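Local coordinates for protein glutamate--cysteine ligase GshA (Methylobacillus flagellatus KT, PDB 3K1T) that is thought to act as a glutamate--cysteine ligase, joining glutamate to cysteine to give gamma-glutamylcysteine, the precursor of glutathione, at residues Trp32-Trp37 with Arg410-Leu414; Gly41-Tyr45 with Met348-Phe352; Asp179-Ile184 with Leu199-Ala204. All coordinates share one frame; numbering follows the deposited sequence. Where two conformers were deposited one is given.

Contact 1. Residues Trp32-Trp37 with Arg410-Leu414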
loop_
_atom_site.group_PDB
_atom_site.type_symbol
_atom_site.label_atom_id
_atom_site.label_comp_id
_atom_site.label_asym_id
_atom_site.label_seq_id
_atom_site.Cartn_x
_atom_site.Cartn_y
_atom_site.Cartn_z
ATOM N N TRP A 32 -12.481 -1.852 -13.649
ATOM C CA TRP A 32 -13.863 -1.608 -13.213
ATOM C C TRP A 32 -13.901 -1.140 -11.755
ATOM O O TRP A 32 -14.579 -0.163 -11.428
ATOM C CB TRP A 32 -14.703 -2.869 -13.435
ATOM C CG TRP A 32 -16.146 -2.738 -13.037
ATOM C CD1 TRP A 32 -17.167 -2.294 -13.820
ATOM C CD2 TRP A 32 -16.726 -3.088 -11.779
ATOM N NE1 TRP A 32 -18.340 -2.335 -13.137
ATOM C CE2 TRP A 32 -18.107 -2.811 -11.872
ATOM C CE3 TRP A 32 -16.217 -3.597 -10.583
ATOM C CZ2 TRP A 32 -18.989 -3.040 -10.820
ATOM C CZ3 TRP A 32 -17.091 -3.853 -9.554
ATOM C CH2 TRP A 32 -18.475 -3.565 -9.677
ATOM N N PHE A 33 -13.160 -1.802 -10.871
ATOM C CA PHE A 33 -13.144 -1.369 -9.473
ATOM C C PHE A 33 -12.639 0.066 -9.361
ATOM O O PHE A 33 -13.212 0.883 -8.628
ATOM C CB PHE A 33 -12.252 -2.279 -8.618
ATOM C CG PHE A 33 -12.948 -3.505 -8.056
ATOM C CD1 PHE A 33 -14.015 -3.376 -7.177
ATOM C CD2 PHE A 33 -12.507 -4.784 -8.392
ATOM C CE1 PHE A 33 -14.641 -4.485 -6.650
ATOM C CE2 PHE A 33 -13.123 -5.914 -7.843
ATOM C CZ PHE A 33 -14.193 -5.746 -6.975
ATOM N N ARG A 34 -11.559 0.396 -10.071
ATOM C CA ARG A 34 -11.075 1.786 -10.034
ATOM C C ARG A 34 -12.149 2.788 -10.459
ATOM O O ARG A 34 -12.277 3.836 -9.797
ATOM C CB ARG A 34 -9.797 1.991 -10.851
ATOM C CG ARG A 34 -8.564 1.517 -10.079
ATOM C CD ARG A 34 -7.288 1.895 -10.833
ATOM N NE ARG A 34 -6.971 1.041 -11.954
ATOM C CZ ARG A 34 -6.191 -0.047 -11.846
ATOM N NH1 ARG A 34 -5.671 -0.417 -10.673
ATOM N NH2 ARG A 34 -5.949 -0.746 -12.907
ATOM N N SER A 35 -12.923 2.484 -11.515
ATOM C CA SER A 35 -14.033 3.354 -11.883
ATOM C C SER A 35 -15.041 3.488 -10.730
ATOM O O SER A 35 -15.535 4.589 -10.476
ATOM C CB SER A 35 -14.760 2.861 -13.134
ATOM O OG SER A 35 -13.836 2.838 -14.187
ATOM N N GLN A 36 -15.330 2.383 -10.033
ATOM C CA GLN A 36 -16.287 2.436 -8.918
ATOM C C GLN A 36 -15.809 3.298 -7.756
ATOM O O GLN A 36 -16.577 4.119 -7.213
ATOM C CB GLN A 36 -16.688 1.033 -8.424
ATOM C CG GLN A 36 -17.200 0.097 -9.544
ATOM C CD GLN A 36 -18.286 0.710 -10.361
ATOM O OE1 GLN A 36 -19.291 1.142 -9.823
ATOM N NE2 GLN A 36 -18.080 0.777 -11.673
ATOM N N TRP A 37 -14.546 3.149 -7.376
ATOM C CA TRP A 37 -14.008 3.905 -6.244
ATOM C C TRP A 37 -13.926 5.410 -6.579
ATOM O O TRP A 37 -14.104 6.225 -5.671
ATOM C CB TRP A 37 -12.629 3.407 -5.792
ATOM C CG TRP A 37 -12.542 1.902 -5.544
ATOM C CD1 TRP A 37 -11.634 1.035 -6.078
ATOM C CD2 TRP A 37 -13.381 1.127 -4.700
ATOM N NE1 TRP A 37 -11.893 -0.231 -5.650
ATOM C CE2 TRP A 37 -12.958 -0.211 -4.806
ATOM C CE3 TRP A 37 -14.489 1.419 -3.911
ATOM C CZ2 TRP A 37 -13.577 -1.244 -4.121
ATOM C CZ3 TRP A 37 -15.084 0.379 -3.184
ATOM C CH2 TRP A 37 -14.635 -0.928 -3.325
ATOM N N ARG A 410 -14.284 -7.161 -1.937
ATOM C CA ARG A 410 -14.377 -5.816 -2.488
ATOM C C ARG A 410 -15.764 -5.485 -3.110
ATOM O O ARG A 410 -16.194 -4.343 -3.067
ATOM C CB ARG A 410 -13.231 -5.538 -3.456
ATOM C CG ARG A 410 -11.865 -5.324 -2.723
ATOM C CD ARG A 410 -10.778 -5.039 -3.728
ATOM N NE ARG A 410 -10.456 -6.230 -4.520
ATOM C CZ ARG A 410 -9.914 -6.200 -5.753
ATOM N NH1 ARG A 410 -9.549 -5.056 -6.344
ATOM N NH2 ARG A 410 -9.642 -7.318 -6.373
ATOM N N LEU A 411 -16.452 -6.460 -3.681
ATOM C CA LEU A 411 -17.852 -6.252 -4.118
ATOM C C LEU A 411 -18.737 -5.930 -2.927
ATOM O O LEU A 411 -19.566 -5.015 -2.993
ATOM C CB LEU A 411 -18.398 -7.475 -4.870
ATOM C CG LEU A 411 -17.705 -7.866 -6.181
ATOM C CD1 LEU A 411 -18.318 -9.229 -6.692
ATOM C CD2 LEU A 411 -17.898 -6.764 -7.216
ATOM N N ALA A 412 -18.567 -6.679 -1.842
ATOM C CA ALA A 412 -19.336 -6.417 -0.602
ATOM C C ALA A 412 -18.969 -5.037 -0.005
ATOM O O ALA A 412 -19.828 -4.314 0.489
ATOM C CB ALA A 412 -19.106 -7.541 0.421
ATOM N N LEU A 413 -17.692 -4.671 -0.041
ATOM C CA LEU A 413 -17.264 -3.324 0.371
ATOM C C LEU A 413 -17.921 -2.216 -0.428
ATOM O O LEU A 413 -18.417 -1.218 0.136
ATOM C CB LEU A 413 -15.733 -3.188 0.271
ATOM C CG LEU A 413 -15.140 -1.908 0.846
ATOM C CD1 LEU A 413 -15.159 -2.025 2.361
ATOM C CD2 LEU A 413 -13.684 -1.662 0.331
ATOM N N LEU A 414 -17.958 -2.377 -1.747
ATOM C CA LEU A 414 -18.588 -1.398 -2.619
ATOM C C LEU A 414 -20.089 -1.256 -2.293
ATOM O O LEU A 414 -20.627 -0.126 -2.168
ATOM C CB LEU A 414 -18.400 -1.830 -4.094
ATOM C CG LEU A 414 -19.052 -0.961 -5.161
ATOM C CD1 LEU A 414 -18.565 0.513 -5.030
ATOM C CD2 LEU A 414 -18.742 -1.514 -6.565
#

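Contact 2. Residues Gly41-Tyr45 with Met348-Phe352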
loop_
_atom_site.group_PDB
_atom_site.type_symbol
_atom_site.label_atom_id
_atom_site.label_comp_id
_atom_site.label_asym_id
_atom_site.label_seq_id
_atom_site.Cartn_x
_atom_site.Cartn_y
_atom_site.Cartn_z
ATOM N N GLY A 41 -15.898 6.355 -3.384
ATOM C CA GLY A 41 -14.928 6.295 -2.307
ATOM C C GLY A 41 -15.039 4.890 -1.770
ATOM O O GLY A 41 -15.642 4.024 -2.429
ATOM N N ALA A 42 -14.470 4.716 -0.577
ATOM C CA ALA A 42 -14.482 3.486 0.194
ATOM C C ALA A 42 -14.392 3.888 1.675
ATOM O O ALA A 42 -13.873 4.972 2.026
ATOM C CB ALA A 42 -13.284 2.558 -0.170
ATOM N N PRO A 43 -14.860 3.011 2.568
ATOM C CA PRO A 43 -14.745 3.301 3.992
ATOM C C PRO A 43 -13.274 3.306 4.427
ATOM O O PRO A 43 -12.407 2.760 3.728
ATOM C CB PRO A 43 -15.444 2.093 4.682
ATOM C CG PRO A 43 -16.138 1.384 3.620
ATOM C CD PRO A 43 -15.479 1.694 2.336
ATOM N N PHE A 44 -13.020 3.854 5.616
ATOM C CA PHE A 44 -11.679 3.868 6.210
ATOM C C PHE A 44 -11.155 2.429 6.372
ATOM O O PHE A 44 -9.999 2.128 6.051
ATOM C CB PHE A 44 -11.720 4.608 7.587
ATOM C CG PHE A 44 -10.369 4.826 8.191
ATOM C CD1 PHE A 44 -9.650 5.979 7.904
ATOM C CD2 PHE A 44 -9.809 3.883 9.044
ATOM C CE1 PHE A 44 -8.387 6.181 8.407
ATOM C CE2 PHE A 44 -8.540 4.084 9.575
ATOM C CZ PHE A 44 -7.825 5.239 9.250
ATOM N N TYR A 45 -12.021 1.555 6.921
ATOM C CA TYR A 45 -11.722 0.157 7.124
ATOM C C TYR A 45 -12.985 -0.704 7.111
ATOM O O TYR A 45 -14.101 -0.184 7.227
ATOM C CB TYR A 45 -10.845 -0.095 8.370
ATOM C CG TYR A 45 -11.369 0.284 9.744
ATOM C CD1 TYR A 45 -12.672 0.761 9.973
ATOM C CD2 TYR A 45 -10.513 0.194 10.843
ATOM C CE1 TYR A 45 -13.101 1.134 11.274
ATOM C CE2 TYR A 45 -10.928 0.530 12.127
ATOM C CZ TYR A 45 -12.223 0.991 12.354
ATOM O OH TYR A 45 -12.595 1.300 13.656
HETATM N N MSE A 348 -9.933 -5.018 4.811
HETATM C CA MSE A 348 -9.639 -3.942 3.902
HETATM C C MSE A 348 -9.436 -2.644 4.649
HETATM O O MSE A 348 -10.076 -2.418 5.678
HETATM C CB MSE A 348 -10.748 -3.790 2.866
HETATM C CG MSE A 348 -10.712 -4.971 1.843
HETATM SE SE MSE A 348 -12.468 -5.405 1.122
HETATM C CE MSE A 348 -13.287 -5.983 2.784
HETATM N N MSE A 349 -8.520 -1.825 4.145
HETATM C CA MSE A 349 -8.393 -0.421 4.538
HETATM C C MSE A 349 -8.401 0.416 3.271
HETATM O O MSE A 349 -7.784 0.036 2.254
HETATM C CB MSE A 349 -7.133 -0.213 5.393
HETATM C CG MSE A 349 -7.164 -1.096 6.619
HETATM SE SE MSE A 349 -5.737 -0.622 7.908
HETATM C CE MSE A 349 -6.729 0.824 8.718
ATOM N N ASP A 350 -9.165 1.499 3.276
ATOM C CA ASP A 350 -9.547 2.167 2.017
ATOM C C ASP A 350 -10.087 1.044 1.107
ATOM O O ASP A 350 -10.782 0.133 1.606
ATOM C CB ASP A 350 -8.389 2.976 1.391
ATOM C CG ASP A 350 -8.843 3.813 0.187
ATOM O OD1 ASP A 350 -9.793 4.556 0.336
ATOM O OD2 ASP A 350 -8.288 3.703 -0.903
ATOM N N HIS A 351 -9.768 1.028 -0.190
ATOM C CA HIS A 351 -10.315 -0.055 -1.041
ATOM C C HIS A 351 -9.296 -1.180 -1.294
ATOM O O HIS A 351 -9.397 -1.890 -2.296
ATOM C CB HIS A 351 -10.871 0.502 -2.353
ATOM C CG HIS A 351 -9.893 1.331 -3.152
ATOM N ND1 HIS A 351 -10.035 2.701 -3.312
ATOM C CD2 HIS A 351 -8.776 0.982 -3.840
ATOM C CE1 HIS A 351 -9.049 3.147 -4.079
ATOM N NE2 HIS A 351 -8.278 2.127 -4.419
ATOM N N PHE A 352 -8.323 -1.348 -0.402
ATOM C CA PHE A 352 -7.252 -2.337 -0.570
ATOM C C PHE A 352 -7.425 -3.495 0.394
ATOM O O PHE A 352 -7.678 -3.297 1.598
ATOM C CB PHE A 352 -5.886 -1.685 -0.361
ATOM C CG PHE A 352 -5.568 -0.667 -1.404
ATOM C CD1 PHE A 352 -5.400 -1.066 -2.738
ATOM C CD2 PHE A 352 -5.503 0.645 -1.102
ATOM C CE1 PHE A 352 -5.117 -0.124 -3.726
ATOM C CE2 PHE A 352 -5.257 1.603 -2.106
ATOM C CZ PHE A 352 -5.086 1.204 -3.412
HETATM O O HOH W 1 -11.700 6.184 0.740
HETATM O O HOH W 2 -12.375 -0.107 3.947
#

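Contact 3. Residues Asp179-Ile184 with Leu199-Ala204. With SO4 (sulfate ion), chain E.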
loop_
_atom_site.group_PDB
_atom_site.type_symbol
_atom_site.label_atom_id
_atom_site.label_comp_id
_atom_site.label_asym_id
_atom_site.label_seq_id
_atom_site.Cartn_x
_atom_site.Cartn_y
_atom_site.Cartn_z
ATOM N N ASP A 179 -19.716 -0.180 16.964
ATOM C CA ASP A 179 -20.684 -0.117 15.889
ATOM C C ASP A 179 -21.959 0.680 16.236
ATOM O O ASP A 179 -22.794 0.915 15.360
ATOM C CB ASP A 179 -21.027 -1.525 15.340
ATOM C CG ASP A 179 -21.841 -2.358 16.282
ATOM O OD1 ASP A 179 -22.394 -1.857 17.285
ATOM O OD2 ASP A 179 -21.907 -3.561 16.003
ATOM N N LEU A 180 -22.103 1.119 17.484
ATOM C CA LEU A 180 -23.232 1.981 17.886
ATOM C C LEU A 180 -24.614 1.360 17.490
ATOM O O LEU A 180 -25.605 2.078 17.266
ATOM C CB LEU A 180 -23.062 3.402 17.333
ATOM C CG LEU A 180 -21.768 4.181 17.717
ATOM C CD1 LEU A 180 -21.726 5.581 17.173
ATOM C CD2 LEU A 180 -21.551 4.198 19.240
ATOM N N SER A 181 -24.682 0.034 17.486
ATOM C CA SER A 181 -25.909 -0.668 17.090
ATOM C C SER A 181 -27.051 -0.467 18.104
ATOM O O SER A 181 -28.231 -0.640 17.770
ATOM C CB SER A 181 -25.630 -2.156 16.898
ATOM O OG SER A 181 -25.122 -2.715 18.092
ATOM N N GLY A 182 -26.684 -0.116 19.338
ATOM C CA GLY A 182 -27.622 0.290 20.361
ATOM C C GLY A 182 -28.149 1.716 20.242
ATOM O O GLY A 182 -28.968 2.128 21.066
ATOM N N GLY A 183 -27.735 2.440 19.210
ATOM C CA GLY A 183 -28.095 3.841 18.996
ATOM C C GLY A 183 -26.894 4.775 19.184
ATOM O O GLY A 183 -26.027 4.514 20.037
ATOM N N ILE A 184 -26.811 5.824 18.366
ATOM C CA ILE A 184 -25.784 6.838 18.538
ATOM C C ILE A 184 -26.083 7.660 19.808
ATOM O O ILE A 184 -27.117 8.321 19.901
ATOM C CB ILE A 184 -25.675 7.783 17.332
ATOM C CG1 ILE A 184 -25.400 6.995 16.030
ATOM C CG2 ILE A 184 -24.540 8.806 17.553
ATOM C CD1 ILE A 184 -25.336 7.932 14.804
ATOM N N LEU A 199 -21.526 8.426 10.792
ATOM C CA LEU A 199 -22.879 8.021 11.131
ATOM C C LEU A 199 -23.655 9.219 11.695
ATOM O O LEU A 199 -23.089 10.089 12.379
ATOM C CB LEU A 199 -22.857 6.898 12.160
ATOM C CG LEU A 199 -21.921 5.712 11.881
ATOM C CD1 LEU A 199 -22.028 4.712 13.033
ATOM C CD2 LEU A 199 -22.249 5.025 10.538
ATOM N N HIS A 200 -24.958 9.204 11.437
ATOM C CA HIS A 200 -25.934 10.185 11.951
ATOM C C HIS A 200 -27.095 9.480 12.664
ATOM O O HIS A 200 -27.416 8.332 12.309
ATOM C CB HIS A 200 -26.522 10.953 10.767
ATOM C CG HIS A 200 -25.479 11.605 9.921
ATOM N ND1 HIS A 200 -24.851 12.780 10.289
ATOM C CD2 HIS A 200 -24.932 11.237 8.740
ATOM C CE1 HIS A 200 -23.955 13.104 9.368
ATOM N NE2 HIS A 200 -23.984 12.183 8.419
ATOM N N ALA A 201 -27.710 10.182 13.634
ATOM C CA ALA A 201 -28.897 9.694 14.365
ATOM C C ALA A 201 -29.848 9.056 13.339
ATOM O O ALA A 201 -30.109 9.637 12.305
ATOM C CB ALA A 201 -29.611 10.860 15.131
ATOM N N GLY A 202 -30.346 7.869 13.631
ATOM C CA GLY A 202 -31.202 7.143 12.689
ATOM C C GLY A 202 -30.466 5.888 12.218
ATOM O O GLY A 202 -31.088 4.908 11.825
ATOM N N TRP A 203 -29.129 5.959 12.254
ATOM C CA TRP A 203 -28.265 4.847 11.847
ATOM C C TRP A 203 -28.770 3.515 12.372
ATOM O O TRP A 203 -28.949 2.563 11.612
ATOM C CB TRP A 203 -26.846 5.111 12.378
ATOM C CG TRP A 203 -25.975 3.907 12.489
ATOM C CD1 TRP A 203 -25.540 3.297 13.653
ATOM C CD2 TRP A 203 -25.453 3.153 11.417
ATOM N NE1 TRP A 203 -24.750 2.214 13.340
ATOM C CE2 TRP A 203 -24.682 2.109 11.974
ATOM C CE3 TRP A 203 -25.537 3.269 10.029
ATOM C CZ2 TRP A 203 -24.019 1.190 11.193
ATOM C CZ3 TRP A 203 -24.882 2.361 9.260
ATOM C CH2 TRP A 203 -24.128 1.341 9.829
ATOM N N ALA A 204 -29.022 3.458 13.674
ATOM C CA ALA A 204 -29.272 2.177 14.350
ATOM C C ALA A 204 -30.665 1.591 14.061
ATOM O O ALA A 204 -30.904 0.416 14.344
ATOM C CB ALA A 204 -29.040 2.309 15.887
HETATM S S SO4 E . -24.291 14.860 13.446
HETATM O O1 SO4 E . -22.943 14.519 12.997
HETATM O O2 SO4 E . -25.265 14.301 12.500
HETATM O O3 SO4 E . -24.566 14.312 14.767
HETATM O O4 SO4 E . -24.414 16.309 13.423
HETATM O O HOH W 3 -29.000 -1.310 15.111
#

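Contact 1. Residues Trp32-Trp37 with Arg410-Leu414
The guanidinium of Arg410 lies flat on one face of the Phe33 ring, their planes 26° and their centres 4.4 Å apart. It is an off-centre cation-pi contact: Arg410 NH1 comes to 3.6 Å from Phe33 CD2, while the base of the same arginine, at CB, rests 3.6 Å from Phe33 CE1. A bend at chi3 (-70°) turns the end of the chain over the ring. Glu30 forms a salt bridge with NH1 and Gly406 O accepts a hydrogen bond from NE, which fixes the charged group in place. Across the opposite face of the phenyl ring stands Trp32, its CZ3 3.8 Å above the plane, and Leu411 CD2 fits against both aromatics. Replacing the phenyl by an alanine here is likely to open a gap between Trp32 and the arginine and to leave the guanidinium without its flat partner.

Helices 26-40 and 398-421 run nearly parallel, their local axes 20° apart in direction and 11.6 Å apart at closest approach, a generous spacing that large side chains can bridge. Leu414 suits the gap because its two methyls diverge: CD2 meets Trp32 CH2 at 3.7 Å, and CD1 turns to Trp37 CZ3. The far rim of Trp37 also meets Leu413 CD2 and points edge-on at the carbonyl O of Arg410.

This Trp32, Phe33, Trp37 and Leu414 side is buried and closely packed; Gln36, partly exposed, is looser. Its CG lies over the Trp32 ring and touches Leu414 CD2, but its amide turns away from Leu414, and OE1 hydrogen-bonds weakly to a glycerol, probably a crystallisation additive.

Contact 2. Residues Gly41-Tyr45 with Met348-Phe352
Phe44 O takes a hydrogen bond from Asp350 N at 3.0 Å, and the N-H points well at its acceptor, with 165° at the hydrogen. The donor stands 55° out of the carbonyl plane, so the approach is from above the peptide group. Met349 CA sits 3.4 Å from the same Phe44 O in a CA-H...O contact, and others join Asp350 CA to Pro43 O and Tyr45 CA to Met348 O. Tyr45 and Met349 thus form an antiparallel, non-hydrogen-bonded pair whose side chains share one face of the sheet.

On that face Met349 CG lies 4.2 Å from Tyr45 CB. Met349, a selenomethionine, also runs beside Phe44, pointing the same way; its flexible, unbranched chain bends at chi3 to lay CE 3.8 Å from Phe44 CE2. CD2 of Phe44 stands 4.0 Å above one face of the tyrosine ring. Ala42, modelled in two conformations, rests its methyl on the Asp350-His351 backbone. A water gives one proton to Pro43 O and the other to Asp350 O, satisfying two carbonyls that do not pair directly.

Further out, Tyr45 CG lies between its own N and carbonyl carbon (chi1 62°), which leads the ring away from strand 340-349 to where the hydroxyl meets Leu176 O and Asn177. His351 NE2 bonds to Glu89 of the second subunit. Helix 77-91 backs Phe44 and Met349 through the small residues Ala87 and Ala84.

Asp350 has positive phi, as the first corner of a type II' turn requires; aspartate tolerates this better than most non-glycine residues, and its carboxylate forms a salt bridge with Lys90. Met349 and Phe352 exchange both backbone hydrogen bonds around it, the signature of a two-residue beta hairpin, here joining strands 340-349 and 352-361, with the start of strand 45-52 laid beside it.

Contact 3. Residues Asp179-Ile184 with Leu199-Ala204
The indole of Trp203 presents its N-H edge to the backbone of Asp179: NE1 donates to the carbonyl O at 3.1 Å, with 158° at the hydrogen. CG lies anti to the backbone N (chi1 159°), which carries the indole across to that carbonyl. The donor arrives almost end-on, and the oxygen lies 15° out of the ring plane. Tryptophan suits this place because its N-H edge can donate while the broad ring accepts a leucine over one face: Leu199 CD2 lies 3.7 Å above the plane, toward the rim. Arg206 is a cation-pi partner of the indole.

Ile184 points toward the opposing loop, its CD1 3.8 Å from Leu199 CB; the exact place of this methyl is doubtful, since it is modelled too close to the His200 backbone. At the other end Ala204 CB packs against the backbone of the type I turn from Leu180 to Gly183, 3.6 Å from Gly183 N. Glycine fits there because a CB would jam against the preceding carbonyl O. Asp179 OD1 accepts from both N and OG of Ser181, on the same face of its carboxylate plane, making an Asx turn with a second grip. His200 ND1 bonds a sulfate, probably from the crystallisation liquor.

The two loops leave the C-terminal ends of neighbouring parallel strands 173-177 and 194-196, and their packing, each with its own beta turn, covers that end of the two strands.

In the fold
From the N terminus the chain passes through helix 26-40, which supplies the first half of contact 1, and turns at once into 41-45, the first half of contact 2. Contact 3 then closes a short loop, with 14 residues between its segments, around strand 194-196 of the mixed sheet. The chain returns to 41-45 at the 348-352 hairpin, closing contact 2, and helix 398-421 finally closes contact 1. The three loops are nested, none crossing. Contacts 1 and 2 touch, Trp37 against His351 and Leu413 against Pro43, uniting two helices with the antiparallel sheet that holds strands 45-52 and 340-349; contact 3 stays apart, about 8 Å from contact 2 at the nearest atoms.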